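Local atomic coordinates of amidase, hydantoinase/carbamoylase family (Paraburkholderia phymatum, PDB entry 6C0D), a protein that probably hydrolyses N-carbamoyl-L-amino acids at a zinc-dependent active site, as a homodimeric member of the peptidase M20 family. Residues 29-34 / 51-56; 245-250 / 314-319. One frame throughout, in Å; residues are numbered along the deposited sequence.

Contact 1 of 2, residues 29-34 / 51-56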
loop_
_atom_site.group_PDB
_atom_site.type_symbol
_atom_site.label_atom_id
_atom_site.label_comp_id
_atom_site.label_asym_id
_atom_site.label_seq_id
_atom_site.Cartn_x
_atom_site.Cartn_y
_atom_site.Cartn_z
ATOM N N ARG A 29 -33.029 10.420 -15.184
ATOM C CA ARG A 29 -31.755 9.860 -15.628
ATOM C C ARG A 29 -31.100 10.715 -16.707
ATOM O O ARG A 29 -29.870 10.803 -16.765
ATOM C CB ARG A 29 -31.960 8.435 -16.149
ATOM C CG ARG A 29 -30.689 7.756 -16.659
ATOM C CD ARG A 29 -31.009 6.475 -17.434
ATOM N NE ARG A 29 -29.980 5.447 -17.274
ATOM C CZ ARG A 29 -30.210 4.141 -17.397
ATOM N NH1 ARG A 29 -31.428 3.700 -17.688
ATOM N NH2 ARG A 29 -29.227 3.274 -17.221
ATOM N N SER A 30 -31.894 11.349 -17.571
ATOM C CA SER A 30 -31.315 12.120 -18.664
ATOM C C SER A 30 -30.533 13.339 -18.180
ATOM O O SER A 30 -29.682 13.848 -18.924
ATOM C CB SER A 30 -32.407 12.545 -19.646
ATOM O OG SER A 30 -33.200 13.586 -19.110
ATOM N N PHE A 31 -30.796 13.819 -16.963
ATOM C CA PHE A 31 -30.028 14.919 -16.373
ATOM C C PHE A 31 -28.737 14.353 -15.794
ATOM O O PHE A 31 -28.689 13.898 -14.651
ATOM C CB PHE A 31 -30.836 15.645 -15.302
ATOM C CG PHE A 31 -32.027 16.393 -15.835
ATOM C CD1 PHE A 31 -31.870 17.631 -16.449
ATOM C CD2 PHE A 31 -33.302 15.867 -15.709
ATOM C CE1 PHE A 31 -32.968 18.322 -16.935
ATOM C CE2 PHE A 31 -34.399 16.546 -16.198
ATOM C CZ PHE A 31 -34.238 17.773 -16.802
ATOM N N GLY A 32 -27.673 14.394 -16.593
ATOM C CA GLY A 32 -26.372 13.929 -16.161
ATOM C C GLY A 32 -25.973 12.559 -16.662
ATOM O O GLY A 32 -24.902 12.070 -16.273
ATOM N N ALA A 33 -26.789 11.930 -17.508
ATOM C CA ALA A 33 -26.474 10.597 -18.014
ATOM C C ALA A 33 -25.085 10.573 -18.631
ATOM O O ALA A 33 -24.761 11.390 -19.499
ATOM C CB ALA A 33 -27.510 10.152 -19.050
ATOM N N THR A 34 -24.265 9.633 -18.167
ATOM C CA THR A 34 -22.881 9.495 -18.620
ATOM C C THR A 34 -22.617 8.003 -18.771
ATOM O O THR A 34 -22.402 7.305 -17.775
ATOM C CB THR A 34 -21.905 10.135 -17.640
ATOM O OG1 THR A 34 -22.357 11.451 -17.307
ATOM C CG2 THR A 34 -20.527 10.228 -18.253
ATOM N N ARG A 51 -33.331 19.617 -10.656
ATOM C CA ARG A 51 -34.169 20.064 -9.548
ATOM C C ARG A 51 -35.306 20.949 -10.039
ATOM O O ARG A 51 -36.429 20.861 -9.530
ATOM C CB ARG A 51 -33.322 20.793 -8.507
ATOM C CG ARG A 51 -32.439 19.833 -7.740
ATOM C CD ARG A 51 -31.572 20.430 -6.606
ATOM N NE ARG A 51 -30.646 19.360 -6.291
ATOM C CZ ARG A 51 -30.866 18.393 -5.405
ATOM N NH1 ARG A 51 -31.944 18.409 -4.618
ATOM N NH2 ARG A 51 -29.977 17.418 -5.288
ATOM N N ARG A 52 -35.039 21.810 -11.020
ATOM C CA ARG A 52 -36.118 22.612 -11.583
ATOM C C ARG A 52 -37.154 21.725 -12.260
ATOM O O ARG A 52 -38.364 21.931 -12.093
ATOM C CB ARG A 52 -35.551 23.645 -12.554
ATOM C CG ARG A 52 -34.760 24.729 -11.849
ATOM C CD ARG A 52 -34.047 25.651 -12.822
ATOM N NE ARG A 52 -33.359 26.708 -12.092
ATOM C CZ ARG A 52 -32.281 27.341 -12.539
ATOM N NH1 ARG A 52 -31.760 27.013 -13.715
ATOM N NH2 ARG A 52 -31.721 28.291 -11.805
ATOM N N TRP A 53 -36.702 20.719 -13.014
ATOM C CA TRP A 53 -37.640 19.781 -13.619
ATOM C C TRP A 53 -38.461 19.080 -12.545
ATOM O O TRP A 53 -39.692 18.996 -12.638
ATOM C CB TRP A 53 -36.894 18.760 -14.481
ATOM C CG TRP A 53 -37.780 17.624 -14.908
ATOM C CD1 TRP A 53 -38.638 17.606 -15.973
ATOM C CD2 TRP A 53 -37.910 16.347 -14.267
ATOM N NE1 TRP A 53 -39.295 16.401 -16.030
ATOM C CE2 TRP A 53 -38.863 15.609 -14.999
ATOM C CE3 TRP A 53 -37.307 15.754 -13.154
ATOM C CZ2 TRP A 53 -39.232 14.310 -14.648
ATOM C CZ3 TRP A 53 -37.671 14.457 -12.809
ATOM C CH2 TRP A 53 -38.626 13.752 -13.554
ATOM N N LEU A 54 -37.791 18.597 -11.498
ATOM C CA LEU A 54 -38.487 17.880 -10.436
ATOM C C LEU A 54 -39.520 18.765 -9.750
ATOM O O LEU A 54 -40.638 18.320 -9.456
ATOM C CB LEU A 54 -37.477 17.359 -9.420
ATOM C CG LEU A 54 -38.091 16.607 -8.254
ATOM C CD1 LEU A 54 -38.782 15.334 -8.763
ATOM C CD2 LEU A 54 -37.015 16.290 -7.226
ATOM N N ALA A 55 -39.165 20.017 -9.470
ATOM C CA ALA A 55 -40.123 20.905 -8.825
ATOM C C ALA A 55 -41.333 21.125 -9.722
ATOM O O ALA A 55 -42.468 21.206 -9.239
ATOM C CB ALA A 55 -39.449 22.233 -8.472
ATOM N N GLY A 56 -41.111 21.198 -11.037
ATOM C CA GLY A 56 -42.229 21.319 -11.958
ATOM C C GLY A 56 -43.139 20.105 -11.933
ATOM O O GLY A 56 -44.365 20.236 -11.990
#

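Contact 2 of 2, residues 245-250 / 314-319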
loop_
_atom_site.group_PDB
_atom_site.type_symbol
_atom_site.label_atom_id
_atom_site.label_comp_id
_atom_site.label_asym_id
_atom_site.label_seq_id
_atom_site.Cartn_x
_atom_site.Cartn_y
_atom_site.Cartn_z
ATOM N N GLY A 245 5.496 -4.609 8.827
ATOM C CA GLY A 245 4.480 -5.222 7.975
ATOM C C GLY A 245 4.111 -6.622 8.424
ATOM O O GLY A 245 2.958 -7.040 8.304
ATOM N N ALA A 246 5.085 -7.374 8.937
ATOM C CA ALA A 246 4.774 -8.695 9.471
ATOM C C ALA A 246 3.899 -8.587 10.714
ATOM O O ALA A 246 2.984 -9.400 10.908
ATOM C CB ALA A 246 6.058 -9.453 9.803
ATOM N N ALA A 247 4.182 -7.601 11.576
ATOM C CA ALA A 247 3.305 -7.348 12.715
ATOM C C ALA A 247 1.889 -7.029 12.248
ATOM O O ALA A 247 0.910 -7.575 12.767
ATOM C CB ALA A 247 3.868 -6.197 13.552
ATOM N N LEU A 248 1.765 -6.154 11.253
ATOM C CA LEU A 248 0.441 -5.763 10.773
ATOM C C LEU A 248 -0.356 -6.978 10.317
ATOM O O LEU A 248 -1.547 -7.118 10.635
ATOM C CB LEU A 248 0.595 -4.759 9.625
ATOM C CG LEU A 248 -0.682 -4.200 8.974
ATOM C CD1 LEU A 248 -0.384 -2.849 8.331
ATOM C CD2 LEU A 248 -1.248 -5.151 7.899
ATOM N N VAL A 249 0.276 -7.857 9.529
ATOM C CA VAL A 249 -0.415 -9.019 8.973
ATOM C C VAL A 249 -0.834 -9.970 10.085
ATOM O O VAL A 249 -1.935 -10.539 10.079
ATOM C CB VAL A 249 0.509 -9.705 7.941
ATOM C CG1 VAL A 249 0.119 -11.151 7.709
ATOM C CG2 VAL A 249 0.524 -8.916 6.640
ATOM N N ALA A 250 0.055 -10.174 11.063
ATOM C CA ALA A 250 -0.293 -11.025 12.201
ATOM C C ALA A 250 -1.459 -10.423 12.980
ATOM O O ALA A 250 -2.346 -11.138 13.460
ATOM C CB ALA A 250 0.919 -11.182 13.126
ATOM N N ASP A 314 -3.644 -3.439 23.382
ATOM C CA ASP A 314 -2.962 -3.517 24.674
ATOM C C ASP A 314 -2.268 -4.862 24.852
ATOM O O ASP A 314 -1.143 -4.925 25.363
ATOM C CB ASP A 314 -3.946 -3.282 25.822
ATOM C CG ASP A 314 -4.449 -1.852 25.889
ATOM O OD1 ASP A 314 -3.829 -0.969 25.267
ATOM O OD2 ASP A 314 -5.468 -1.608 26.572
ATOM N N GLU A 315 -2.920 -5.956 24.443
ATOM C CA GLU A 315 -2.273 -7.267 24.524
ATOM C C GLU A 315 -1.053 -7.335 23.620
ATOM O O GLU A 315 0.014 -7.816 24.026
ATOM C CB GLU A 315 -3.253 -8.373 24.146
ATOM C CG GLU A 315 -4.399 -8.553 25.118
ATOM C CD GLU A 315 -5.537 -9.351 24.499
ATOM O OE1 GLU A 315 -5.297 -10.021 23.466
ATOM O OE2 GLU A 315 -6.668 -9.298 25.035
ATOM N N TRP A 316 -1.197 -6.873 22.377
ATOM C CA TRP A 316 -0.064 -6.839 21.459
ATOM C C TRP A 316 1.112 -6.092 22.082
ATOM O O TRP A 316 2.248 -6.583 22.093
ATOM C CB TRP A 316 -0.480 -6.197 20.123
ATOM C CG TRP A 316 0.648 -6.198 19.148
ATOM C CD1 TRP A 316 1.671 -5.281 19.052
ATOM C CD2 TRP A 316 0.916 -7.202 18.166
ATOM N NE1 TRP A 316 2.556 -5.660 18.048
ATOM C CE2 TRP A 316 2.112 -6.835 17.499
ATOM C CE3 TRP A 316 0.253 -8.372 17.774
ATOM C CZ2 TRP A 316 2.656 -7.601 16.473
ATOM C CZ3 TRP A 316 0.804 -9.139 16.757
ATOM C CH2 TRP A 316 1.993 -8.748 16.119
ATOM N N ASN A 317 0.846 -4.910 22.639
ATOM C CA ASN A 317 1.914 -4.078 23.184
ATOM C C ASN A 317 2.522 -4.632 24.461
ATOM O O ASN A 317 3.561 -4.124 24.910
ATOM C CB ASN A 317 1.368 -2.666 23.422
ATOM C CG ASN A 317 1.241 -1.905 22.118
ATOM O OD1 ASN A 317 1.960 -2.205 21.172
ATOM N ND2 ASN A 317 0.324 -0.955 22.046
ATOM N N GLY A 318 1.906 -5.637 25.066
ATOM C CA GLY A 318 2.505 -6.298 26.205
ATOM C C GLY A 318 3.371 -7.472 25.820
ATOM O O GLY A 318 3.834 -8.209 26.695
ATOM N N GLN A 319 3.614 -7.676 24.524
ATOM C CA GLN A 319 4.296 -8.892 24.104
ATOM C C GLN A 319 5.333 -8.671 23.010
ATOM O O GLN A 319 6.397 -9.296 23.033
ATOM C CB GLN A 319 3.259 -9.910 23.630
ATOM C CG GLN A 319 3.884 -11.191 23.092
ATOM C CD GLN A 319 2.842 -12.256 22.808
ATOM O OE1 GLN A 319 1.757 -12.241 23.385
ATOM N NE2 GLN A 319 3.170 -13.181 21.915
#

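Contact 1 of 2, residues 29-34 / 51-56
F31 lays the outer corner of its phenyl ring, atoms CE2 and CZ, over the root of the W53 side chain. The closest pair is F31 CZ to W53 CB at 3.7 Å, and F31 CE2 lies 3.8 Å from W53 CG. F31 CE2 sits 3.6 Å above the indole plane, displaced toward the rim on the five-membered side. The planes meet at 41° and the ring centroids, phenyl to five-membered ring, are 5.5 Å apart, so the pair fits neither a parallel stack nor a T-shaped one. Its character is apolar packing, with no hydrogen bond between the segments.

The first torsion of W53 sends the indole away from F31: CG is anti to the backbone N (chi1 169°), and although CB points toward F31, the ring system runs on to lie on D24, T27 and L28 of helix 18-30. The phenyl therefore meets CB and the near part of the indole, while it also touches V46, D49 and A50 of helix 45-60. Just past F31, T34 OG1 donates to G32 O over 2.8 Å, from above the carbonyl plane, and R40 NH1 is hydrogen-bonded to F31 O.

Only 87 Å² is buried in all. This is a surface contact in which the loop residue F31, after helix 18-30, packs on helix 45-60, while W53 of that helix reaches back to helix 18-30, in the N-terminal part of an M20-family fold.

Contact 2 of 2, residues 245-250 / 314-319
A247 and A250, one helical turn apart on helix 244-262, receive the indole of W316 from helix 299-317; both helices belong to the M20 dimerisation (lid) domain, where they pack beside each other on a β-sheet. From the start of the segment, A246 N is hydrogen-bonded to D243 OD1. A247 follows with the closest approach, its CB reaching W316 CZ2 at 3.5 Å from an oblique direction. The backbone joins in, since W316 CH2 is 3.7 Å from A247 O and 3.9 Å from A247 CA. L248 turns away from W316 to the sheet, touching F226, A288 and L290. V249 meets V249 of the second subunit, which places this helix at the dimer interface. A250 closes the segment, with CB at the indole edge, near the ring plane and 4.0 Å from W316 CH2.

Two small methyl groups thus let the six-membered ring come close to the helix backbone, and 121 Å² is buried. With chi1 at -178°, CG of W316 lies opposite the backbone N, and the indole extends toward helix 244-262, spanning the separation of the two backbones, 9.4 Å between the CA atoms of A247 and W316. H320 stacks on the indole. In the five-membered ring, W316 NE1 is hydrogen-bonded to the backbone oxygen V322 O.

In the fold
Contacts 1 and 2 lie on opposite sides of the chain's centre, their own centres 52 Å apart and their nearest atoms about 36 Å apart, so neither touches the other. They follow one another along the sequence: contact 1 is complete before contact 2 begins. Contact 1, its centre about 21 Å from the centre of the chain, joins the loop after helix 18-30 to helix 45-60 at the surface of the metal-binding part; contact 2, its centre about 34 Å from that of the chain, is buried in the dimerisation domain. Both are away from the zinc site of H89, D100 and H196. Beside contact 2, an ethanediol, probably from the crystallisation liquor, lies about 4 Å from the side chain of W316.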